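Local coordinates for protein TetR-family transcriptional regulator (Streptomyces coelicolor, PDB 2G7L) that probably binds DNA as a dimeric TetR-type transcriptional regulator, its helical C-terminal domain serving in dimerisation and probably in sensing a small molecule, at residues G142-W147 and R223-G228; D150-D155 and D215-G220; E91-V96 and E133-S138. One frame throughout, in Å; residues are numbered along the deposited sequence. Where two conformers were deposited one is given.

Interaction 1. Residues G142-W147 and R223-G228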
loop_
_atom_site.group_PDB
_atom_site.type_symbol
_atom_site.label_atom_id
_atom_site.label_comp_id
_atom_site.label_asym_id
_atom_site.label_seq_id
_atom_site.Cartn_x
_atom_site.Cartn_y
_atom_site.Cartn_z
ATOM N N GLY A 142 -19.729 -9.637 -12.361
ATOM C CA GLY A 142 -18.433 -9.402 -13.015
ATOM C C GLY A 142 -17.777 -8.103 -12.526
ATOM O O GLY A 142 -16.542 -8.027 -12.465
ATOM N N ALA A 143 -18.584 -7.100 -12.173
ATOM C CA ALA A 143 -18.033 -5.832 -11.686
ATOM C C ALA A 143 -17.232 -6.059 -10.405
ATOM O O ALA A 143 -16.143 -5.502 -10.219
ATOM C CB ALA A 143 -19.113 -4.814 -11.478
ATOM N N GLN A 144 -17.737 -6.951 -9.551
ATOM C CA GLN A 144 -17.134 -7.273 -8.268
ATOM C C GLN A 144 -15.910 -8.111 -8.452
ATOM O O GLN A 144 -14.913 -8.016 -7.672
ATOM C CB GLN A 144 -18.129 -8.005 -7.375
ATOM C CG GLN A 144 -19.231 -7.066 -6.923
ATOM C CD GLN A 144 -20.509 -7.785 -6.446
ATOM O OE1 GLN A 144 -21.600 -7.427 -6.866
ATOM N NE2 GLN A 144 -20.363 -8.739 -5.549
ATOM N N VAL A 145 -15.933 -8.987 -9.459
ATOM C CA VAL A 145 -14.672 -9.737 -9.682
ATOM C C VAL A 145 -13.559 -8.848 -10.296
ATOM O O VAL A 145 -12.434 -9.018 -9.963
ATOM C CB VAL A 145 -14.829 -11.215 -10.228
ATOM C CG1 VAL A 145 -16.295 -11.700 -10.398
ATOM C CG2 VAL A 145 -13.814 -11.629 -11.251
ATOM N N ALA A 146 -13.942 -7.884 -11.112
ATOM C CA ALA A 146 -13.049 -6.963 -11.795
ATOM C C ALA A 146 -12.381 -5.980 -10.799
ATOM O O ALA A 146 -11.164 -5.887 -10.790
ATOM C CB ALA A 146 -13.874 -6.175 -12.890
ATOM N N TRP A 147 -13.184 -5.284 -9.958
ATOM C CA TRP A 147 -12.656 -4.416 -8.903
ATOM C C TRP A 147 -12.031 -5.221 -7.773
ATOM O O TRP A 147 -11.063 -4.779 -7.128
ATOM C CB TRP A 147 -13.737 -3.455 -8.422
ATOM C CG TRP A 147 -14.122 -2.407 -9.443
ATOM C CD1 TRP A 147 -13.894 -2.445 -10.765
ATOM C CD2 TRP A 147 -14.819 -1.169 -9.188
ATOM N NE1 TRP A 147 -14.452 -1.300 -11.398
ATOM C CE2 TRP A 147 -15.020 -0.522 -10.427
ATOM C CE3 TRP A 147 -15.267 -0.537 -8.022
ATOM C CZ2 TRP A 147 -15.655 0.740 -10.535
ATOM C CZ3 TRP A 147 -15.907 0.676 -8.132
ATOM C CH2 TRP A 147 -16.100 1.302 -9.370
ATOM N N ARG A 223 -19.838 -10.052 -1.662
ATOM C CA ARG A 223 -21.108 -9.578 -1.190
ATOM C C ARG A 223 -21.452 -8.134 -1.384
ATOM O O ARG A 223 -22.584 -7.728 -1.138
ATOM C CB ARG A 223 -21.403 -10.092 0.199
ATOM C CG ARG A 223 -20.852 -9.360 1.299
ATOM C CD ARG A 223 -20.327 -10.376 2.327
ATOM N NE ARG A 223 -20.767 -11.749 2.069
ATOM C CZ ARG A 223 -20.560 -12.784 2.892
ATOM N NH1 ARG A 223 -19.921 -12.632 4.051
ATOM N NH2 ARG A 223 -20.994 -14.001 2.548
ATOM N N THR A 224 -20.532 -7.365 -1.947
ATOM C CA THR A 224 -20.756 -5.918 -2.079
ATOM C C THR A 224 -20.866 -5.506 -3.524
ATOM O O THR A 224 -19.899 -5.556 -4.237
ATOM C CB THR A 224 -19.584 -5.091 -1.425
ATOM O OG1 THR A 224 -19.284 -5.571 -0.108
ATOM C CG2 THR A 224 -19.924 -3.650 -1.374
ATOM N N PRO A 225 -22.056 -5.104 -3.971
ATOM C CA PRO A 225 -22.263 -4.575 -5.323
ATOM C C PRO A 225 -21.434 -3.312 -5.609
ATOM O O PRO A 225 -21.237 -2.464 -4.701
ATOM C CB PRO A 225 -23.748 -4.203 -5.328
ATOM C CG PRO A 225 -24.352 -5.074 -4.293
ATOM C CD PRO A 225 -23.326 -5.180 -3.210
ATOM N N VAL A 226 -20.940 -3.208 -6.852
ATOM C CA VAL A 226 -20.350 -1.989 -7.322
ATOM C C VAL A 226 -21.369 -1.009 -7.868
ATOM O O VAL A 226 -22.146 -1.330 -8.790
ATOM C CB VAL A 226 -18.971 -2.141 -8.126
ATOM C CG1 VAL A 226 -18.426 -3.477 -8.069
ATOM C CG2 VAL A 226 -18.978 -1.520 -9.440
ATOM N N PRO A 227 -21.449 0.168 -7.214
ATOM C CA PRO A 227 -22.457 1.141 -7.593
ATOM C C PRO A 227 -22.154 1.694 -8.945
ATOM O O PRO A 227 -21.089 1.414 -9.504
ATOM C CB PRO A 227 -22.336 2.223 -6.494
ATOM C CG PRO A 227 -21.774 1.485 -5.332
ATOM C CD PRO A 227 -20.684 0.637 -6.047
ATOM N N GLY A 228 -23.096 2.432 -9.513
ATOM C CA GLY A 228 -22.804 3.164 -10.738
ATOM C C GLY A 228 -21.958 4.406 -10.425
ATOM O O GLY A 228 -21.702 4.702 -9.250
#
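V226 lays its methyl groups against A143 and W147, joining the tail of the chain to the opening turns of helix 142-161 in the all-helical C-terminal domain of a TetR-type regulator. The tail leaves helix 206-223 at T224 and runs on without regular structure, so the contact is one of helix against an extended segment. V226 CG2 stands over one face of the W147 indole, 3.9 Å from the centroid of the six-membered ring and only 5° off its normal, which defines a CH-pi contact. Here CG of W147 lies anti to its own carbonyl carbon (chi1 -69°), a turn that brings the benzo half of the indole to the valine. The ring has further partners across the dimer, where R209 of the second subunit makes a cation-pi contact with it.

The Q144 and V226 side chains slide past each other in opposite directions. CG of Q144 lies 3.2 Å from T224 O, and its OE1 is 3.3 Å from P225 CA. The amide makes its bond nearby instead: NE2 donates to I221 O near the end of helix 206-223. T224 O lies 3.5 Å from that NE2 at an angle too poor for bonding and is hydrogen-bonded to W212 NE1 of the second subunit. The other branch of the valine, V226 CG1, rests 3.7 Å from A143 CB.

Interaction 2. Residues D150-D155 and D215-G220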
loop_
_atom_site.group_PDB
_atom_site.type_symbol
_atom_site.label_atom_id
_atom_site.label_comp_id
_atom_site.label_asym_id
_atom_site.label_seq_id
_atom_site.Cartn_x
_atom_site.Cartn_y
_atom_site.Cartn_z
ATOM N N ASP A 150 -8.055 -6.272 -8.369
ATOM C CA ASP A 150 -7.282 -5.060 -8.027
ATOM C C ASP A 150 -7.066 -4.909 -6.510
ATOM O O ASP A 150 -5.925 -4.755 -6.018
ATOM C CB ASP A 150 -8.045 -3.850 -8.575
ATOM C CG ASP A 150 -7.609 -3.472 -10.010
ATOM O OD1 ASP A 150 -7.218 -4.394 -10.791
ATOM O OD2 ASP A 150 -7.637 -2.244 -10.355
ATOM N N LYS A 151 -8.147 -5.060 -5.734
ATOM C CA LYS A 151 -8.082 -4.978 -4.271
ATOM C C LYS A 151 -7.303 -6.085 -3.649
ATOM O O LYS A 151 -6.536 -5.834 -2.736
ATOM C CB LYS A 151 -9.505 -4.939 -3.646
ATOM C CG LYS A 151 -10.053 -3.508 -3.686
ATOM C CD LYS A 151 -11.132 -3.225 -4.737
ATOM C CE LYS A 151 -11.069 -1.730 -5.430
ATOM N NZ LYS A 151 -10.647 -1.955 -6.916
ATOM N N LEU A 152 -7.501 -7.335 -4.098
ATOM C CA LEU A 152 -6.653 -8.464 -3.595
ATOM C C LEU A 152 -5.151 -8.284 -3.915
ATOM O O LEU A 152 -4.262 -8.618 -3.127
ATOM C CB LEU A 152 -7.153 -9.774 -4.189
ATOM C CG LEU A 152 -8.470 -10.363 -3.705
ATOM C CD1 LEU A 152 -8.995 -11.342 -4.738
ATOM C CD2 LEU A 152 -8.301 -10.943 -2.221
ATOM N N LEU A 153 -4.855 -7.712 -5.076
ATOM C CA LEU A 153 -3.447 -7.498 -5.438
ATOM C C LEU A 153 -2.858 -6.330 -4.637
ATOM O O LEU A 153 -1.739 -6.434 -4.096
ATOM C CB LEU A 153 -3.300 -7.269 -6.976
ATOM C CG LEU A 153 -3.447 -8.566 -7.836
ATOM C CD1 LEU A 153 -3.533 -8.306 -9.340
ATOM C CD2 LEU A 153 -2.366 -9.532 -7.498
ATOM N N GLN A 154 -3.593 -5.217 -4.614
ATOM C CA GLN A 154 -3.145 -4.041 -3.864
ATOM C C GLN A 154 -2.907 -4.354 -2.391
ATOM O O GLN A 154 -2.014 -3.833 -1.792
ATOM C CB GLN A 154 -4.141 -2.909 -3.958
ATOM C CG GLN A 154 -3.509 -1.579 -3.426
ATOM C CD GLN A 154 -4.551 -0.586 -3.170
ATOM O OE1 GLN A 154 -4.842 0.239 -4.008
ATOM N NE2 GLN A 154 -5.199 -0.701 -2.019
ATOM N N ASP A 155 -3.728 -5.210 -1.823
ATOM C CA ASP A 155 -3.651 -5.589 -0.409
ATOM C C ASP A 155 -2.369 -6.377 -0.123
ATOM O O ASP A 155 -1.679 -6.104 0.880
ATOM C CB ASP A 155 -4.903 -6.400 -0.057
ATOM C CG ASP A 155 -4.836 -7.041 1.351
ATOM O OD1 ASP A 155 -4.725 -6.268 2.363
ATOM O OD2 ASP A 155 -4.905 -8.302 1.426
ATOM N N ASP A 215 -9.547 -13.605 3.486
ATOM C CA ASP A 215 -10.993 -13.894 3.825
ATOM C C ASP A 215 -11.839 -12.657 3.964
ATOM O O ASP A 215 -12.909 -12.578 3.397
ATOM C CB ASP A 215 -11.040 -14.727 5.114
ATOM C CG ASP A 215 -10.536 -16.135 4.887
ATOM O OD1 ASP A 215 -10.904 -16.656 3.813
ATOM O OD2 ASP A 215 -9.813 -16.710 5.754
ATOM N N VAL A 216 -11.328 -11.634 4.638
ATOM C CA VAL A 216 -12.095 -10.394 4.760
ATOM C C VAL A 216 -12.424 -9.864 3.392
ATOM O O VAL A 216 -13.560 -9.423 3.096
ATOM C CB VAL A 216 -11.249 -9.291 5.572
ATOM C CG1 VAL A 216 -11.873 -7.966 5.507
ATOM C CG2 VAL A 216 -11.028 -9.736 6.947
ATOM N N LEU A 217 -11.396 -9.862 2.529
ATOM C CA LEU A 217 -11.582 -9.252 1.220
ATOM C C LEU A 217 -12.477 -10.109 0.364
ATOM O O LEU A 217 -13.391 -9.597 -0.304
ATOM C CB LEU A 217 -10.192 -9.061 0.548
ATOM C CG LEU A 217 -9.518 -7.766 1.063
ATOM C CD1 LEU A 217 -8.085 -7.838 0.748
ATOM C CD2 LEU A 217 -10.159 -6.561 0.306
ATOM N N VAL A 218 -12.219 -11.407 0.337
ATOM C CA VAL A 218 -13.116 -12.311 -0.523
ATOM C C VAL A 218 -14.599 -12.243 -0.107
ATOM O O VAL A 218 -15.553 -11.954 -0.917
ATOM C CB VAL A 218 -12.527 -13.766 -0.547
ATOM C CG1 VAL A 218 -13.413 -14.673 -1.339
ATOM C CG2 VAL A 218 -11.136 -13.708 -1.275
ATOM N N ASN A 219 -14.796 -12.355 1.203
ATOM C CA ASN A 219 -16.154 -12.182 1.786
ATOM C C ASN A 219 -16.734 -10.853 1.422
ATOM O O ASN A 219 -17.859 -10.738 0.932
ATOM C CB ASN A 219 -16.067 -12.323 3.279
ATOM C CG ASN A 219 -15.886 -13.733 3.664
ATOM O OD1 ASN A 219 -16.115 -14.608 2.825
ATOM N ND2 ASN A 219 -15.438 -14.005 4.910
ATOM N N GLY A 220 -15.965 -9.789 1.589
ATOM C CA GLY A 220 -16.556 -8.502 1.157
ATOM C C GLY A 220 -16.751 -8.317 -0.317
ATOM O O GLY A 220 -17.710 -7.706 -0.763
#
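L217 is the first residue along 215-220 to meet helix 150-155, and it carries most of the contact. The two helix segments run antiparallel, at 168° with axes 10.4 Å apart, and the closest CA pair is L152 with L217. L217 CB receives L152 CD2 at 3.8 Å as the two leucines pass in opposite directions. With CG of L217 anti to its carbonyl carbon (chi1 -82°), CD1 is carried on to D155, crossing its carboxylate 3.3 Å from OD2. That oxygen has its polar partner outside the two segments, a hydrogen bond with S213 OG one turn earlier on the leucine's own helix, so the methyl packs against a carboxylate already engaged. CD2 of L217 lies more loosely, 4.3 Å from K151 CB.

V218 follows and meets the same methyl, its CG2 being 4.1 Å from L152 CD2. One methyl of L152 thus fits against two successive residues of the facing helix.

Beyond the pair, L152 reaches L97 of helix 89-106 and L135 of helix 122-136, while K151 packs on W212 of the second subunit, which places these antiparallel helices between the subunit's own helical core and its dimer partner.

Interaction 3. Residues E91-V96 and E133-S138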
loop_
_atom_site.group_PDB
_atom_site.type_symbol
_atom_site.label_atom_id
_atom_site.label_comp_id
_atom_site.label_asym_id
_atom_site.label_seq_id
_atom_site.Cartn_x
_atom_site.Cartn_y
_atom_site.Cartn_z
ATOM N N GLU A 91 -9.577 -21.714 -2.393
ATOM C CA GLU A 91 -8.296 -22.222 -1.897
ATOM C C GLU A 91 -7.111 -22.015 -2.894
ATOM O O GLU A 91 -5.957 -21.730 -2.482
ATOM C CB GLU A 91 -8.457 -23.708 -1.581
ATOM C CG GLU A 91 -7.144 -24.457 -1.292
ATOM C CD GLU A 91 -7.277 -25.974 -1.540
ATOM O OE1 GLU A 91 -7.954 -26.369 -2.535
ATOM O OE2 GLU A 91 -6.695 -26.763 -0.731
ATOM N N GLN A 92 -7.393 -22.198 -4.182
ATOM C CA GLN A 92 -6.399 -22.004 -5.230
ATOM C C GLN A 92 -6.107 -20.513 -5.426
ATOM O O GLN A 92 -4.968 -20.151 -5.588
ATOM C CB GLN A 92 -6.924 -22.546 -6.549
ATOM C CG GLN A 92 -6.871 -24.094 -6.749
ATOM C CD GLN A 92 -7.607 -24.495 -8.018
ATOM O OE1 GLN A 92 -6.989 -24.739 -9.069
ATOM N NE2 GLN A 92 -8.936 -24.516 -7.944
ATOM N N LEU A 93 -7.139 -19.663 -5.429
ATOM C CA LEU A 93 -6.963 -18.179 -5.271
ATOM C C LEU A 93 -6.013 -17.835 -4.126
ATOM O O LEU A 93 -5.035 -17.115 -4.284
ATOM C CB LEU A 93 -8.311 -17.474 -5.039
ATOM C CG LEU A 93 -8.668 -16.186 -5.809
ATOM C CD1 LEU A 93 -9.528 -15.363 -4.959
ATOM C CD2 LEU A 93 -7.523 -15.350 -6.368
ATOM N N ARG A 94 -6.291 -18.363 -2.951
ATOM C CA ARG A 94 -5.421 -18.061 -1.849
ATOM C C ARG A 94 -3.964 -18.476 -2.156
ATOM O O ARG A 94 -2.998 -17.748 -1.791
ATOM C CB ARG A 94 -5.915 -18.745 -0.569
ATOM C CG ARG A 94 -5.165 -18.242 0.683
ATOM C CD ARG A 94 -5.351 -19.119 1.944
ATOM N NE ARG A 94 -6.734 -19.105 2.487
ATOM C CZ ARG A 94 -7.206 -18.282 3.430
ATOM N NH1 ARG A 94 -6.448 -17.313 3.943
ATOM N NH2 ARG A 94 -8.462 -18.411 3.850
ATOM N N ALA A 95 -3.787 -19.666 -2.762
ATOM C CA ALA A 95 -2.412 -20.100 -3.152
ATOM C C ALA A 95 -1.722 -19.155 -4.153
ATOM O O ALA A 95 -0.569 -18.757 -3.942
ATOM C CB ALA A 95 -2.381 -21.581 -3.643
ATOM N N VAL A 96 -2.388 -18.724 -5.211
ATOM C CA VAL A 96 -1.670 -17.790 -6.065
ATOM C C VAL A 96 -1.314 -16.465 -5.377
ATOM O O VAL A 96 -0.213 -15.955 -5.523
ATOM C CB VAL A 96 -2.166 -17.706 -7.566
ATOM C CG1 VAL A 96 -3.205 -18.773 -7.882
ATOM C CG2 VAL A 96 -2.533 -16.313 -8.038
ATOM N N GLU A 133 -9.913 -15.444 -13.193
ATOM C CA GLU A 133 -10.530 -16.732 -13.526
ATOM C C GLU A 133 -11.071 -17.414 -12.274
ATOM O O GLU A 133 -12.204 -17.867 -12.233
ATOM C CB GLU A 133 -9.420 -17.632 -14.110
ATOM C CG GLU A 133 -9.880 -18.786 -14.981
ATOM C CD GLU A 133 -8.737 -19.796 -15.226
ATOM O OE1 GLU A 133 -9.021 -21.014 -15.098
ATOM O OE2 GLU A 133 -7.553 -19.396 -15.477
ATOM N N LEU A 134 -10.192 -17.552 -11.296
ATOM C CA LEU A 134 -10.515 -18.163 -10.014
ATOM C C LEU A 134 -11.594 -17.359 -9.267
ATOM O O LEU A 134 -12.624 -17.890 -8.832
ATOM C CB LEU A 134 -9.246 -18.259 -9.179
ATOM C CG LEU A 134 -8.226 -19.292 -9.641
ATOM C CD1 LEU A 134 -7.007 -19.324 -8.744
ATOM C CD2 LEU A 134 -8.819 -20.734 -9.634
ATOM N N LEU A 135 -11.367 -16.064 -9.111
ATOM C CA LEU A 135 -12.341 -15.279 -8.373
ATOM C C LEU A 135 -13.721 -15.369 -8.990
ATOM O O LEU A 135 -14.741 -15.341 -8.302
ATOM C CB LEU A 135 -11.885 -13.795 -8.220
ATOM C CG LEU A 135 -12.752 -12.952 -7.256
ATOM C CD1 LEU A 135 -12.906 -13.575 -5.792
ATOM C CD2 LEU A 135 -12.302 -11.498 -7.230
ATOM N N ALA A 136 -13.765 -15.409 -10.308
ATOM C CA ALA A 136 -15.039 -15.433 -11.066
ATOM C C ALA A 136 -15.944 -16.698 -10.742
ATOM O O ALA A 136 -17.175 -16.620 -10.863
ATOM C CB ALA A 136 -14.739 -15.360 -12.590
ATOM N N ARG A 137 -15.299 -17.783 -10.310
ATOM C CA ARG A 137 -15.951 -19.074 -10.016
ATOM C C ARG A 137 -16.855 -18.928 -8.800
ATOM O O ARG A 137 -17.786 -19.721 -8.605
ATOM C CB ARG A 137 -14.879 -20.179 -9.819
ATOM C CG ARG A 137 -14.046 -20.432 -11.126
ATOM C CD ARG A 137 -13.021 -21.599 -11.170
ATOM N NE ARG A 137 -12.507 -21.782 -12.556
ATOM C CZ ARG A 137 -11.351 -22.362 -12.901
ATOM N NH1 ARG A 137 -11.010 -22.444 -14.174
ATOM N NH2 ARG A 137 -10.505 -22.841 -11.997
ATOM N N SER A 138 -16.581 -17.891 -7.986
ATOM C CA SER A 138 -17.403 -17.573 -6.829
ATOM C C SER A 138 -18.860 -17.360 -7.273
ATOM O O SER A 138 -19.747 -17.415 -6.442
ATOM C CB SER A 138 -16.892 -16.265 -6.179
ATOM O OG SER A 138 -17.279 -15.126 -6.983
#
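L135 O, the carbonyl of a leucine that packs on L93, is gripped twice by S138: OG donates to it at 2.9 Å, with a C=O...O angle of 173°, and N at 3.2 Å. These bonds tie S138 back to L135, and S138 OG is itself bonded to A140 N. Across the contact the pairing is apolar. L134 is the wedge: its CG lies anti to the carbonyl carbon and its chain then runs extended (chi2 -179°), which drives CD1 into the backbone of helix 89-106, 3.3 Å from L93 N. The same methyl lies 3.9 Å from V96 CG1. The Q92 and L134 side chains cross at about a right angle, both L134 methyls lying near Q92 CB. Nearer the root, L134 CB and L93 CG pass at 4.0 Å. L93 also meets L135 methyl to methyl, CD1 to CD1 at 3.9 Å.

An alanine in place of L134 would remove CG and both methyls and is likely to open a gap beside the backbone at Q92 and L93 and beside V96 CG1.

With carbon contacts joining the leucines and valine, and polar groups finding their partners within their own segment or elsewhere, the helices are held here by shape fit and burial of apolar surface, without directional bonds.

Interactions 2 and 3 are buried contacts, whereas interaction 1 is only partly buried, at the end of the domain where the C-terminal tail comes back. Helix 142-161 serves both interaction 1 and interaction 2, first against a tail and then against helix 206-223, from which that tail leaves, and both reach the second subunit, consistent with a TetR-type dimer interface. Interaction 3 joins helices 89-106 and 122-136. It meets interaction 2 through L152 CD1, which packs on L93 and L135, and through the R94-D215 salt bridge. Chemistry follows place: leucine methyls dominate interactions 2 and 3, while interaction 1 mixes an aromatic face, a valine and an amide chain lying over backbone.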